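Local coordinates for LYND (Lyngbya aestuarii, PDB 4V1T), which probably acts as an ATP-dependent YcaO-family cyclodehydratase that turns cysteine residues of cyanobactin precursor peptides into thiazolines, and binds ADP, magnesium and zinc, at residues A441-L446 against F485-A490; I451-C456 against Y506-L511; L457-G462 against D479-R484; E492-W497 against L716-T721. All blocks are in the same frame, centred on the assembly; numbering follows the deposited sequence.

Interaction 1 (A441-L446 against F485-A490); sequences ATLAEL and FDASQA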
loop_
_atom_site.group_PDB
_atom_site.type_symbol
_atom_site.label_atom_id
_atom_site.label_comp_id
_atom_site.label_asym_id
_atom_site.label_seq_id
_atom_site.Cartn_x
_atom_site.Cartn_y
_atom_site.Cartn_z
ATOM N N ALA B 441 5.691 -21.443 -43.360
ATOM C CA ALA B 441 6.457 -22.476 -44.033
ATOM C C ALA B 441 5.921 -23.847 -43.683
ATOM O O ALA B 441 5.201 -24.005 -42.698
ATOM C CB ALA B 441 7.919 -22.383 -43.643
ATOM N N THR B 442 6.287 -24.839 -44.484
ATOM C CA THR B 442 5.943 -26.225 -44.182
ATOM C C THR B 442 7.070 -26.888 -43.394
ATOM O O THR B 442 8.180 -26.360 -43.307
ATOM C CB THR B 442 5.680 -27.042 -45.456
ATOM O OG1 THR B 442 6.927 -27.379 -46.078
ATOM C CG2 THR B 442 4.801 -26.269 -46.438
ATOM N N LEU B 443 6.779 -28.053 -42.826
ATOM C CA LEU B 443 7.775 -28.818 -42.084
ATOM C C LEU B 443 8.993 -29.097 -42.956
ATOM O O LEU B 443 10.123 -29.103 -42.465
ATOM C CB LEU B 443 7.169 -30.127 -41.575
ATOM C CG LEU B 443 8.029 -31.054 -40.698
ATOM C CD1 LEU B 443 7.134 -31.840 -39.761
ATOM C CD2 LEU B 443 8.862 -32.029 -41.526
ATOM N N ALA B 444 8.753 -29.300 -44.249
ATOM C CA ALA B 444 9.800 -29.686 -45.185
ATOM C C ALA B 444 10.784 -28.553 -45.467
ATOM O O ALA B 444 11.995 -28.768 -45.440
ATOM C CB ALA B 444 9.184 -30.175 -46.491
ATOM N N GLU B 445 10.268 -27.357 -45.736
ATOM C CA GLU B 445 11.117 -26.235 -46.154
ATOM C C GLU B 445 12.124 -25.895 -45.063
ATOM O O GLU B 445 13.251 -25.503 -45.354
ATOM C CB GLU B 445 10.287 -24.990 -46.493
ATOM C CG GLU B 445 8.935 -25.274 -47.120
ATOM C CD GLU B 445 8.268 -24.032 -47.664
ATOM O OE1 GLU B 445 7.917 -23.143 -46.861
ATOM O OE2 GLU B 445 8.090 -23.949 -48.892
ATOM N N LEU B 446 11.711 -26.049 -43.807
ATOM C CA LEU B 446 12.581 -25.772 -42.673
ATOM C C LEU B 446 13.488 -26.958 -42.375
ATOM O O LEU B 446 14.582 -26.796 -41.833
ATOM C CB LEU B 446 11.748 -25.432 -41.439
ATOM C CG LEU B 446 10.801 -24.239 -41.575
ATOM C CD1 LEU B 446 10.103 -23.972 -40.247
ATOM C CD2 LEU B 446 11.528 -22.988 -42.058
ATOM N N PHE B 485 -1.312 -33.300 -36.591
ATOM C CA PHE B 485 -0.613 -32.302 -37.368
ATOM C C PHE B 485 -0.410 -32.755 -38.812
ATOM O O PHE B 485 0.399 -33.640 -39.074
ATOM C CB PHE B 485 0.731 -32.030 -36.727
ATOM C CG PHE B 485 1.565 -31.056 -37.485
ATOM C CD1 PHE B 485 1.207 -29.731 -37.529
ATOM C CD2 PHE B 485 2.713 -31.462 -38.141
ATOM C CE1 PHE B 485 1.968 -28.826 -38.216
ATOM C CE2 PHE B 485 3.483 -30.559 -38.833
ATOM C CZ PHE B 485 3.109 -29.238 -38.875
ATOM N N ASP B 486 -1.158 -32.159 -39.736
ATOM C CA ASP B 486 -0.952 -32.383 -41.175
ATOM C C ASP B 486 0.293 -31.639 -41.660
ATOM O O ASP B 486 0.255 -30.434 -41.941
ATOM C CB ASP B 486 -2.181 -31.943 -41.969
ATOM C CG ASP B 486 -2.068 -32.267 -43.452
ATOM O OD1 ASP B 486 -1.139 -33.000 -43.843
ATOM O OD2 ASP B 486 -2.919 -31.794 -44.229
ATOM N N ALA B 487 1.396 -32.371 -41.770
ATOM C CA ALA B 487 2.684 -31.780 -42.114
ATOM C C ALA B 487 2.705 -31.212 -43.533
ATOM O O ALA B 487 3.614 -30.459 -43.891
ATOM C CB ALA B 487 3.786 -32.805 -41.943
ATOM N N SER B 488 1.708 -31.564 -44.340
ATOM C CA SER B 488 1.618 -31.038 -45.697
ATOM C C SER B 488 1.161 -29.581 -45.691
ATOM O O SER B 488 1.376 -28.862 -46.656
ATOM C CB SER B 488 0.660 -31.882 -46.539
ATOM O OG SER B 488 -0.682 -31.654 -46.155
ATOM N N GLN B 489 0.536 -29.152 -44.601
ATOM C CA GLN B 489 0.013 -27.797 -44.506
ATOM C C GLN B 489 1.108 -26.785 -44.202
ATOM O O GLN B 489 1.954 -27.013 -43.339
ATOM C CB GLN B 489 -1.059 -27.707 -43.423
ATOM C CG GLN B 489 -2.303 -28.534 -43.692
ATOM C CD GLN B 489 -3.094 -28.036 -44.886
ATOM O OE1 GLN B 489 -2.855 -26.944 -45.395
ATOM N NE2 GLN B 489 -4.045 -28.839 -45.337
ATOM N N ALA B 490 1.084 -25.665 -44.917
ATOM C CA ALA B 490 1.915 -24.528 -44.570
ATOM C C ALA B 490 1.343 -23.926 -43.293
ATOM O O ALA B 490 0.133 -23.807 -43.143
ATOM C CB ALA B 490 1.944 -23.507 -45.686
HETATM O O HOH W 1 6.568 -30.209 -44.940
HETATM O O HOH W 2 4.360 -28.238 -42.403
#
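Leu443 and Thr442 supply the apolar touches with 485-490. Leu443 CD1 meets the edge of the Phe485 ring near its plane, 4.0 Å from CE2, and lies about as far from Ala487 CB; CG sits anti to the backbone N (chi1 -177°), which carries the methyl out to this pair. Thr442 CG2 rests against Ala490 CB at 4.0 Å.

No direct hydrogen bond crosses the contact. One water donates to Ala487 O and also bonds to Thr442 OG1. A second donates to Ala487 O and Gln489 O, 2.8 and 2.9 Å away; its modelled approach to Leu443 N is too short to trust.

Within 441-446, Thr442 and Glu445 form a capping box with two weak bonds. In 485-490, Ser488 N donates to Asp486 OD1, an Asx turn within the type I turn 486-489, and Ser488 OG bonds to the same oxygen at 2.7 Å from the same face. Water thus links polar atoms of the two segments, while methyl and ring contacts make the direct touch.

Interaction 2 (I451-C456 against Y506-L511); sequences IHPEQC and YLPTAL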
loop_
_atom_site.group_PDB
_atom_site.type_symbol
_atom_site.label_atom_id
_atom_site.label_comp_id
_atom_site.label_asym_id
_atom_site.label_seq_id
_atom_site.Cartn_x
_atom_site.Cartn_y
_atom_site.Cartn_z
ATOM N N ILE B 451 10.899 -28.408 -35.360
ATOM C CA ILE B 451 10.545 -29.405 -34.356
ATOM C C ILE B 451 9.074 -29.786 -34.508
ATOM O O ILE B 451 8.186 -28.944 -34.388
ATOM C CB ILE B 451 10.837 -28.883 -32.942
ATOM C CG1 ILE B 451 12.350 -28.907 -32.707
ATOM C CG2 ILE B 451 10.150 -29.742 -31.883
ATOM C CD1 ILE B 451 12.823 -27.957 -31.655
ATOM N N HIS B 452 8.830 -31.057 -34.803
ATOM C CA HIS B 452 7.476 -31.551 -34.993
ATOM C C HIS B 452 6.698 -31.363 -33.686
ATOM O O HIS B 452 7.211 -31.685 -32.619
ATOM C CB HIS B 452 7.495 -33.023 -35.399
ATOM C CG HIS B 452 6.233 -33.491 -36.048
ATOM N ND1 HIS B 452 5.065 -33.703 -35.349
ATOM C CD2 HIS B 452 5.956 -33.798 -37.336
ATOM C CE1 HIS B 452 4.124 -34.120 -36.175
ATOM N NE2 HIS B 452 4.640 -34.187 -37.388
ATOM N N PRO B 453 5.465 -30.825 -33.765
ATOM C CA PRO B 453 4.698 -30.574 -32.542
ATOM C C PRO B 453 4.505 -31.818 -31.671
ATOM O O PRO B 453 4.392 -31.696 -30.458
ATOM C CB PRO B 453 3.353 -30.052 -33.068
ATOM C CG PRO B 453 3.297 -30.451 -34.500
ATOM C CD PRO B 453 4.714 -30.431 -34.969
ATOM N N GLU B 454 4.489 -32.999 -32.279
ATOM C CA GLU B 454 4.275 -34.239 -31.537
ATOM C C GLU B 454 5.439 -34.591 -30.623
ATOM O O GLU B 454 5.278 -35.348 -29.670
ATOM C CB GLU B 454 4.010 -35.399 -32.503
ATOM C CG GLU B 454 2.692 -35.269 -33.248
ATOM C CD GLU B 454 2.365 -36.496 -34.089
ATOM O OE1 GLU B 454 2.776 -37.618 -33.727
ATOM O OE2 GLU B 454 1.687 -36.337 -35.115
ATOM N N GLN B 455 6.611 -34.033 -30.902
ATOM C CA GLN B 455 7.763 -34.203 -30.020
ATOM C C GLN B 455 7.550 -33.502 -28.669
ATOM O O GLN B 455 8.171 -33.847 -27.661
ATOM C CB GLN B 455 9.019 -33.653 -30.684
ATOM C CG GLN B 455 9.525 -34.490 -31.838
ATOM C CD GLN B 455 10.804 -33.932 -32.411
ATOM O OE1 GLN B 455 11.821 -33.846 -31.716
ATOM N NE2 GLN B 455 10.763 -33.530 -33.681
ATOM N N CYS B 456 6.668 -32.512 -28.652
ATOM C CA CYS B 456 6.385 -31.783 -27.426
ATOM C C CYS B 456 5.140 -32.324 -26.747
ATOM O O CYS B 456 5.128 -32.496 -25.537
ATOM C CB CYS B 456 6.223 -30.302 -27.731
ATOM S SG CYS B 456 7.708 -29.581 -28.454
ATOM N N TYR B 506 12.680 -24.082 -34.620
ATOM C CA TYR B 506 11.325 -23.634 -34.917
ATOM C C TYR B 506 10.259 -24.569 -34.358
ATOM O O TYR B 506 10.309 -25.788 -34.563
ATOM C CB TYR B 506 11.125 -23.507 -36.426
ATOM C CG TYR B 506 11.884 -22.369 -37.042
ATOM C CD1 TYR B 506 11.365 -21.078 -37.039
ATOM C CD2 TYR B 506 13.121 -22.577 -37.629
ATOM C CE1 TYR B 506 12.063 -20.025 -37.604
ATOM C CE2 TYR B 506 13.828 -21.535 -38.199
ATOM C CZ TYR B 506 13.301 -20.261 -38.183
ATOM O OH TYR B 506 14.017 -19.234 -38.754
ATOM N N LEU B 507 9.299 -23.976 -33.653
ATOM C CA LEU B 507 8.097 -24.670 -33.219
ATOM C C LEU B 507 6.892 -23.992 -33.846
ATOM O O LEU B 507 6.950 -22.802 -34.165
ATOM C CB LEU B 507 7.959 -24.649 -31.693
ATOM C CG LEU B 507 8.767 -25.685 -30.916
ATOM C CD1 LEU B 507 10.153 -25.158 -30.651
ATOM C CD2 LEU B 507 8.090 -26.027 -29.604
ATOM N N PRO B 508 5.777 -24.739 -34.002
ATOM C CA PRO B 508 4.558 -24.059 -34.453
ATOM C C PRO B 508 4.159 -22.940 -33.479
ATOM O O PRO B 508 4.255 -23.114 -32.271
ATOM C CB PRO B 508 3.512 -25.183 -34.514
ATOM C CG PRO B 508 4.103 -26.338 -33.779
ATOM C CD PRO B 508 5.585 -26.190 -33.845
ATOM N N THR B 509 3.739 -21.804 -34.020
ATOM C CA THR B 509 3.339 -20.658 -33.220
ATOM C C THR B 509 2.235 -21.043 -32.244
ATOM O O THR B 509 2.132 -20.477 -31.154
ATOM C CB THR B 509 2.874 -19.496 -34.126
ATOM O OG1 THR B 509 3.901 -19.188 -35.082
ATOM C CG2 THR B 509 2.587 -18.255 -33.318
ATOM N N ALA B 510 1.428 -22.028 -32.628
ATOM C CA ALA B 510 0.301 -22.468 -31.810
ATOM C C ALA B 510 0.745 -23.041 -30.465
ATOM O O ALA B 510 -0.032 -23.068 -29.509
ATOM C CB ALA B 510 -0.528 -23.489 -32.573
ATOM N N LEU B 511 1.987 -23.516 -30.401
ATOM C CA LEU B 511 2.540 -24.060 -29.159
ATOM C C LEU B 511 3.214 -23.000 -28.284
ATOM O O LEU B 511 3.343 -23.183 -27.077
ATOM C CB LEU B 511 3.558 -25.161 -29.468
ATOM C CG LEU B 511 3.016 -26.581 -29.657
ATOM C CD1 LEU B 511 4.164 -27.508 -29.988
ATOM C CD2 LEU B 511 2.293 -27.077 -28.414
#
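Ile451 N donates to Tyr506 O at 2.8 Å, and this backbone bond ties the chain ahead of helix 454-457 to strand 503-508. Around it the first shell is apolar. Ile451 CD1 reaches Leu507 CD1 at 4.0 Å, the two aliphatic chains crossing at a slant. The other branch of the same leucine, CD2, lies 3.8 Å from Cys456 SG; sulfur stands beside the backbone N and anti to the carbonyl carbon (chi1 -60°), and the short cysteine side chain fits between Leu507 and Leu511. Pro453 CB touches Pro508 CG at 3.9 Å and Leu511 CD1 at 4.1 Å, and Leu511 CD1 also meets Cys456 CB, so one methyl fills the corner between proline and cysteine.

In the second shell, His452 ND1 accepts from Glu454 N at 3.2 Å, with the donor in the ring plane (6° out), a capping bond that helps fix the turn presenting Pro453. The histidine ring packs edge-to-face with Phe485.

Leu507 also packs on Val496 of strand 491-498 and Leu716 of strand 716-719, the latter also reached by Ile451. Cys456 of helix 454-457 and the turn before it pack against the end of strand 503-508 and Leu511 of helix 509-512, while the Tyr506 side chain packs on Trp493 and on Leu446 of helix 443-446.

Interaction 3 (L457-G462 against D479-R484); sequences LCFSDG and DWIPQR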
loop_
_atom_site.group_PDB
_atom_site.type_symbol
_atom_site.label_atom_id
_atom_site.label_comp_id
_atom_site.label_asym_id
_atom_site.label_seq_id
_atom_site.Cartn_x
_atom_site.Cartn_y
_atom_site.Cartn_z
ATOM N N LEU B 457 4.103 -32.603 -27.537
ATOM C CA LEU B 457 2.816 -33.021 -26.994
ATOM C C LEU B 457 2.881 -34.418 -26.405
ATOM O O LEU B 457 2.474 -34.637 -25.274
ATOM C CB LEU B 457 1.733 -32.956 -28.073
ATOM C CG LEU B 457 1.483 -31.578 -28.699
ATOM C CD1 LEU B 457 0.514 -31.691 -29.864
ATOM C CD2 LEU B 457 0.981 -30.570 -27.668
ATOM N N CYS B 458 3.403 -35.358 -27.178
ATOM C CA CYS B 458 3.563 -36.736 -26.732
ATOM C C CYS B 458 2.215 -37.422 -26.447
ATOM O O CYS B 458 2.069 -38.136 -25.459
ATOM C CB CYS B 458 4.464 -36.804 -25.483
ATOM S SG CYS B 458 6.120 -36.099 -25.675
ATOM N N PHE B 459 1.232 -37.204 -27.314
ATOM C CA PHE B 459 -0.003 -37.974 -27.262
ATOM C C PHE B 459 0.223 -39.345 -27.930
ATOM O O PHE B 459 1.017 -39.468 -28.857
ATOM C CB PHE B 459 -1.139 -37.234 -27.970
ATOM C CG PHE B 459 -1.686 -36.075 -27.196
ATOM C CD1 PHE B 459 -2.639 -36.274 -26.207
ATOM C CD2 PHE B 459 -1.276 -34.782 -27.471
ATOM C CE1 PHE B 459 -3.161 -35.208 -25.494
ATOM C CE2 PHE B 459 -1.790 -33.705 -26.753
ATOM C CZ PHE B 459 -2.735 -33.916 -25.766
ATOM N N SER B 460 -0.467 -40.374 -27.458
ATOM C CA SER B 460 -0.329 -41.704 -28.050
ATOM C C SER B 460 -1.069 -41.778 -29.385
ATOM O O SER B 460 -1.906 -40.922 -29.685
ATOM C CB SER B 460 -0.869 -42.778 -27.111
ATOM O OG SER B 460 -2.274 -42.867 -27.213
ATOM N N ASP B 461 -0.753 -42.800 -30.181
ATOM C CA ASP B 461 -1.478 -43.054 -31.421
ATOM C C ASP B 461 -2.937 -43.388 -31.137
ATOM O O ASP B 461 -3.830 -42.942 -31.859
ATOM C CB ASP B 461 -0.839 -44.200 -32.219
ATOM C CG ASP B 461 0.519 -43.832 -32.784
ATOM O OD1 ASP B 461 0.716 -42.659 -33.175
ATOM O OD2 ASP B 461 1.391 -44.725 -32.835
ATOM N N GLY B 462 -3.170 -44.187 -30.098
ATOM C CA GLY B 462 -4.518 -44.535 -29.683
ATOM C C GLY B 462 -5.304 -43.298 -29.273
ATOM O O GLY B 462 -6.484 -43.166 -29.587
ATOM N N ASP B 479 -6.998 -32.097 -20.526
ATOM C CA ASP B 479 -6.630 -33.342 -21.213
ATOM C C ASP B 479 -7.225 -33.392 -22.626
ATOM O O ASP B 479 -7.608 -34.451 -23.112
ATOM C CB ASP B 479 -7.081 -34.567 -20.409
ATOM C CG ASP B 479 -6.229 -34.815 -19.181
ATOM O OD1 ASP B 479 -5.216 -34.121 -18.989
ATOM O OD2 ASP B 479 -6.565 -35.744 -18.421
ATOM N N TRP B 480 -7.296 -32.240 -23.281
ATOM C CA TRP B 480 -7.843 -32.157 -24.619
ATOM C C TRP B 480 -6.820 -32.675 -25.615
ATOM O O TRP B 480 -5.671 -32.237 -25.616
ATOM C CB TRP B 480 -8.215 -30.719 -24.959
ATOM C CG TRP B 480 -8.911 -30.583 -26.282
ATOM C CD1 TRP B 480 -10.189 -30.959 -26.576
ATOM C CD2 TRP B 480 -8.371 -30.017 -27.482
ATOM N NE1 TRP B 480 -10.478 -30.670 -27.891
ATOM C CE2 TRP B 480 -9.379 -30.087 -28.468
ATOM C CE3 TRP B 480 -7.131 -29.453 -27.819
ATOM C CZ2 TRP B 480 -9.189 -29.618 -29.770
ATOM C CZ3 TRP B 480 -6.944 -28.985 -29.115
ATOM C CH2 TRP B 480 -7.968 -29.075 -30.076
ATOM N N ILE B 481 -7.244 -33.623 -26.451
ATOM C CA ILE B 481 -6.370 -34.191 -27.469
ATOM C C ILE B 481 -6.608 -33.457 -28.775
ATOM O O ILE B 481 -7.696 -33.551 -29.329
ATOM C CB ILE B 481 -6.628 -35.692 -27.674
ATOM C CG1 ILE B 481 -6.635 -36.419 -26.320
ATOM C CG2 ILE B 481 -5.573 -36.296 -28.611
ATOM C CD1 ILE B 481 -7.197 -37.831 -26.391
ATOM N N PRO B 482 -5.595 -32.737 -29.286
ATOM C CA PRO B 482 -5.845 -32.000 -30.518
ATOM C C PRO B 482 -5.894 -32.902 -31.731
ATOM O O PRO B 482 -5.546 -34.077 -31.633
ATOM C CB PRO B 482 -4.655 -31.035 -30.611
ATOM C CG PRO B 482 -3.620 -31.544 -29.672
ATOM C CD PRO B 482 -4.173 -32.716 -28.913
ATOM N N GLN B 483 -6.344 -32.362 -32.857
ATOM C CA GLN B 483 -6.285 -33.075 -34.124
ATOM C C GLN B 483 -4.820 -33.330 -34.469
ATOM O O GLN B 483 -3.921 -32.709 -33.892
ATOM C CB GLN B 483 -6.963 -32.275 -35.241
ATOM C CG GLN B 483 -8.416 -31.909 -34.973
ATOM C CD GLN B 483 -8.945 -30.886 -35.955
ATOM O OE1 GLN B 483 -8.362 -30.670 -37.011
ATOM N NE2 GLN B 483 -10.050 -30.242 -35.605
ATOM N N ARG B 484 -4.573 -34.236 -35.408
ATOM C CA ARG B 484 -3.207 -34.535 -35.799
ATOM C C ARG B 484 -2.626 -33.406 -36.618
ATOM O O ARG B 484 -3.339 -32.645 -37.247
ATOM C CB ARG B 484 -3.121 -35.854 -36.577
ATOM C CG ARG B 484 -3.172 -37.080 -35.679
ATOM C CD ARG B 484 -2.557 -38.288 -36.338
ATOM N NE ARG B 484 -1.194 -38.532 -35.869
ATOM C CZ ARG B 484 -0.828 -39.500 -35.028
ATOM N NH1 ARG B 484 -1.710 -40.358 -34.530
ATOM N NH2 ARG B 484 0.443 -39.616 -34.690
#
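The Phe459 ring lies with Ile481 CG2 over one face, a CH-pi contact 4.2 Å from the centroid and 26° off the ring normal. Around the far end of the ring come Pro482 CD, 3.4 Å from CE2, and the backbone oxygen Trp480 O, next to CZ, while Ile481 CG1 runs alongside CE1. A flat, buried aromatic suits this place because it offers a face to a branched aliphatic chain and enough flat carbon surface to lie against proline. Pro482 CA lies over one face of the Trp480 indole, 3.5 Å above its plane and offset toward the rim; Arg526 makes a cation-pi contact with the indole.

Replacing Phe459 with alanine would probably open a gap beneath Ile481 CG2 and take away the aromatic carbons that Pro482 CD rests on.

Leu457 CD1 adds a lighter touch on Pro482 CG at 4.1 Å. At the exposed rim, Arg484 bends at chi3 (100°) and brings NH2 to Asp461 OD1 at 3.4 Å. This weak salt bridge meets the guanidinium at its edge, and Arg484 also has a weak, long ion pair with Glu454.

Ser460 OG caps Gln463 N at the start of helix 461-465. Ile481 packs on Tyr464 of that helix and on Leu470 of helix 467-473, so Ile481 joins the loop leading to strand 491-498 to both short helices.

Interaction 4 (E492-W497 against L716-T721); sequences EWTPVW and LVIDQT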
loop_
_atom_site.group_PDB
_atom_site.type_symbol
_atom_site.label_atom_id
_atom_site.label_comp_id
_atom_site.label_asym_id
_atom_site.label_seq_id
_atom_site.Cartn_x
_atom_site.Cartn_y
_atom_site.Cartn_z
ATOM N N GLU B 492 2.442 -21.319 -39.512
ATOM C CA GLU B 492 3.324 -20.304 -38.943
ATOM C C GLU B 492 4.227 -20.906 -37.878
ATOM O O GLU B 492 3.751 -21.445 -36.879
ATOM C CB GLU B 492 2.505 -19.153 -38.373
ATOM C CG GLU B 492 1.858 -18.309 -39.468
ATOM C CD GLU B 492 1.130 -17.092 -38.941
ATOM O OE1 GLU B 492 0.571 -17.160 -37.826
ATOM O OE2 GLU B 492 1.109 -16.064 -39.646
ATOM N N TRP B 493 5.536 -20.845 -38.123
ATOM C CA TRP B 493 6.524 -21.312 -37.155
ATOM C C TRP B 493 7.140 -20.117 -36.445
ATOM O O TRP B 493 7.339 -19.064 -37.055
ATOM C CB TRP B 493 7.622 -22.130 -37.824
ATOM C CG TRP B 493 7.151 -23.347 -38.565
ATOM C CD1 TRP B 493 6.612 -23.385 -39.819
ATOM C CD2 TRP B 493 7.211 -24.708 -38.113
ATOM N NE1 TRP B 493 6.326 -24.687 -40.171
ATOM C CE2 TRP B 493 6.682 -25.514 -39.140
ATOM C CE3 TRP B 493 7.653 -25.319 -36.940
ATOM C CZ2 TRP B 493 6.588 -26.904 -39.026
ATOM C CZ3 TRP B 493 7.556 -26.691 -36.827
ATOM C CH2 TRP B 493 7.025 -27.471 -37.864
ATOM N N THR B 494 7.423 -20.280 -35.157
ATOM C CA THR B 494 8.048 -19.229 -34.365
ATOM C C THR B 494 9.484 -19.626 -34.024
ATOM O O THR B 494 9.711 -20.731 -33.538
ATOM C CB THR B 494 7.256 -18.952 -33.074
ATOM O OG1 THR B 494 6.101 -18.162 -33.390
ATOM C CG2 THR B 494 8.099 -18.193 -32.055
ATOM N N PRO B 495 10.455 -18.730 -34.276
ATOM C CA PRO B 495 11.833 -19.047 -33.914
ATOM C C PRO B 495 12.017 -19.142 -32.411
ATOM O O PRO B 495 11.516 -18.295 -31.670
ATOM C CB PRO B 495 12.634 -17.870 -34.483
ATOM C CG PRO B 495 11.666 -16.748 -34.529
ATOM C CD PRO B 495 10.349 -17.383 -34.871
ATOM N N VAL B 496 12.738 -20.168 -31.980
ATOM C CA VAL B 496 13.055 -20.372 -30.577
ATOM C C VAL B 496 14.556 -20.585 -30.448
ATOM O O VAL B 496 15.189 -21.186 -31.329
ATOM C CB VAL B 496 12.301 -21.585 -29.988
ATOM C CG1 VAL B 496 10.799 -21.374 -30.073
ATOM C CG2 VAL B 496 12.689 -22.867 -30.704
ATOM N N TRP B 497 15.128 -20.089 -29.355
ATOM C CA TRP B 497 16.562 -20.187 -29.150
ATOM C C TRP B 497 16.914 -21.484 -28.444
ATOM O O TRP B 497 16.466 -21.731 -27.327
ATOM C CB TRP B 497 17.087 -18.988 -28.352
ATOM C CG TRP B 497 18.597 -18.927 -28.321
ATOM C CD1 TRP B 497 19.407 -19.236 -27.276
ATOM C CD2 TRP B 497 19.461 -18.559 -29.404
ATOM N NE1 TRP B 497 20.722 -19.078 -27.634
ATOM C CE2 TRP B 497 20.780 -18.667 -28.939
ATOM C CE3 TRP B 497 19.242 -18.154 -30.723
ATOM C CZ2 TRP B 497 21.882 -18.376 -29.744
ATOM C CZ3 TRP B 497 20.333 -17.870 -31.524
ATOM C CH2 TRP B 497 21.639 -17.985 -31.031
ATOM N N LEU B 716 14.894 -25.357 -25.377
ATOM C CA LEU B 716 14.614 -24.173 -26.179
ATOM C C LEU B 716 14.028 -23.060 -25.321
ATOM O O LEU B 716 13.525 -23.313 -24.230
ATOM C CB LEU B 716 13.627 -24.506 -27.305
ATOM C CG LEU B 716 14.090 -25.488 -28.382
ATOM C CD1 LEU B 716 12.943 -25.816 -29.330
ATOM C CD2 LEU B 716 15.291 -24.957 -29.151
ATOM N N VAL B 717 14.091 -21.831 -25.831
ATOM C CA VAL B 717 13.493 -20.685 -25.160
ATOM C C VAL B 717 12.809 -19.760 -26.155
ATOM O O VAL B 717 13.387 -19.426 -27.195
ATOM C CB VAL B 717 14.546 -19.857 -24.403
ATOM C CG1 VAL B 717 13.861 -18.795 -23.563
ATOM C CG2 VAL B 717 15.408 -20.751 -23.528
ATOM N N ILE B 718 11.589 -19.337 -25.824
ATOM C CA ILE B 718 10.935 -18.257 -26.547
ATOM C C ILE B 718 10.689 -17.081 -25.602
ATOM O O ILE B 718 9.973 -17.190 -24.608
ATOM C CB ILE B 718 9.623 -18.717 -27.235
ATOM C CG1 ILE B 718 8.895 -17.527 -27.876
ATOM C CG2 ILE B 718 8.718 -19.465 -26.277
ATOM C CD1 ILE B 718 9.685 -16.836 -28.982
ATOM N N ASP B 719 11.313 -15.957 -25.915
ATOM C CA ASP B 719 11.154 -14.761 -25.120
ATOM C C ASP B 719 9.807 -14.108 -25.424
ATOM O O ASP B 719 9.583 -13.614 -26.523
ATOM C CB ASP B 719 12.310 -13.786 -25.380
ATOM C CG ASP B 719 12.228 -12.533 -24.505
ATOM O OD1 ASP B 719 11.550 -12.578 -23.450
ATOM O OD2 ASP B 719 12.834 -11.501 -24.876
ATOM N N GLN B 720 8.921 -14.116 -24.437
ATOM C CA GLN B 720 7.603 -13.517 -24.567
ATOM C C GLN B 720 7.544 -12.116 -23.954
ATOM O O GLN B 720 6.469 -11.537 -23.825
ATOM C CB GLN B 720 6.561 -14.409 -23.883
ATOM C CG GLN B 720 6.460 -15.814 -24.453
ATOM C CD GLN B 720 5.461 -16.667 -23.702
ATOM O OE1 GLN B 720 5.315 -16.550 -22.482
ATOM N NE2 GLN B 720 4.764 -17.541 -24.428
ATOM N N THR B 721 8.698 -11.580 -23.568
ATOM C CA THR B 721 8.754 -10.275 -22.905
ATOM C C THR B 721 8.152 -9.182 -23.782
ATOM O O THR B 721 8.559 -8.989 -24.935
ATOM C CB THR B 721 10.202 -9.900 -22.566
ATOM O OG1 THR B 721 10.782 -10.915 -21.735
ATOM C CG2 THR B 721 10.260 -8.559 -21.843
#
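Trp497 and Val717 make the one beta bridge between two strands whose directions differ by 120°, so the pairing is confined to a corner where the strands meet. They are an antiparallel hydrogen-bonded pair: Trp497 N donates to Val717 O at 2.9 Å, and Val717 N returns a bond to Trp497 O at 2.8 Å. Leu716 CA adds a CA-H...O contact to the same oxygen, which thus receives two approaches.

Beside the bridge, Val496 CG2, wedged between its own backbone N and carbonyl carbon, faces the isobutyl end of Leu716. The modelled 3.3 Å to CD1 is tighter than methyls normally allow and is doubtful; CD2 stands at 3.7 Å. Beta-branched Val496 suits a strand, and its other methyl, CG1, reaches Ile718 CB at 4.1 Å.

Strand 491-498 belongs to an antiparallel sheet in the YcaO region, where it also pairs with 439-441 and 503-508, while 716-719 carries the sheet on to 728-733. Leu716 also packs on Leu507 and Ile451. With alanine in its place, the Val496 methyl would probably lose its cover, and Leu507 and Ile451 would face a gap.

Farther along, the Ile718 and Thr494 side chains cross at about a right angle, with Ile718 CD1 3.7 Å from Thr494 CG2; the threonine hydroxyl turns to Pro437 O and Thr509 OG1. At the strand's end Asp719 OD1 accepts from Thr721 N, an Asx turn, and also from Thr721 OG1.

How the interactions relate
All four contacts lie within the YcaO region and on one side of the chain's centre. Interaction 3 is nested inside the loops closed by interactions 1 and 2, which themselves cross along the chain; interaction 4 crosses interaction 2 and brings in a strand more than 200 residues later. Interaction 2 is the middle of the group, its centre about 11 Å from those of interactions 1 and 4 and about 13 Å from that of interaction 3. Interactions 2 and 4 share the antiparallel sheet through neighbouring strands 491-498 and 503-508. Interactions 1 and 2 lie against this sheet, and interaction 3 is joined to it through interaction 2; the Val717 side chain is about 13 Å from bound ADP.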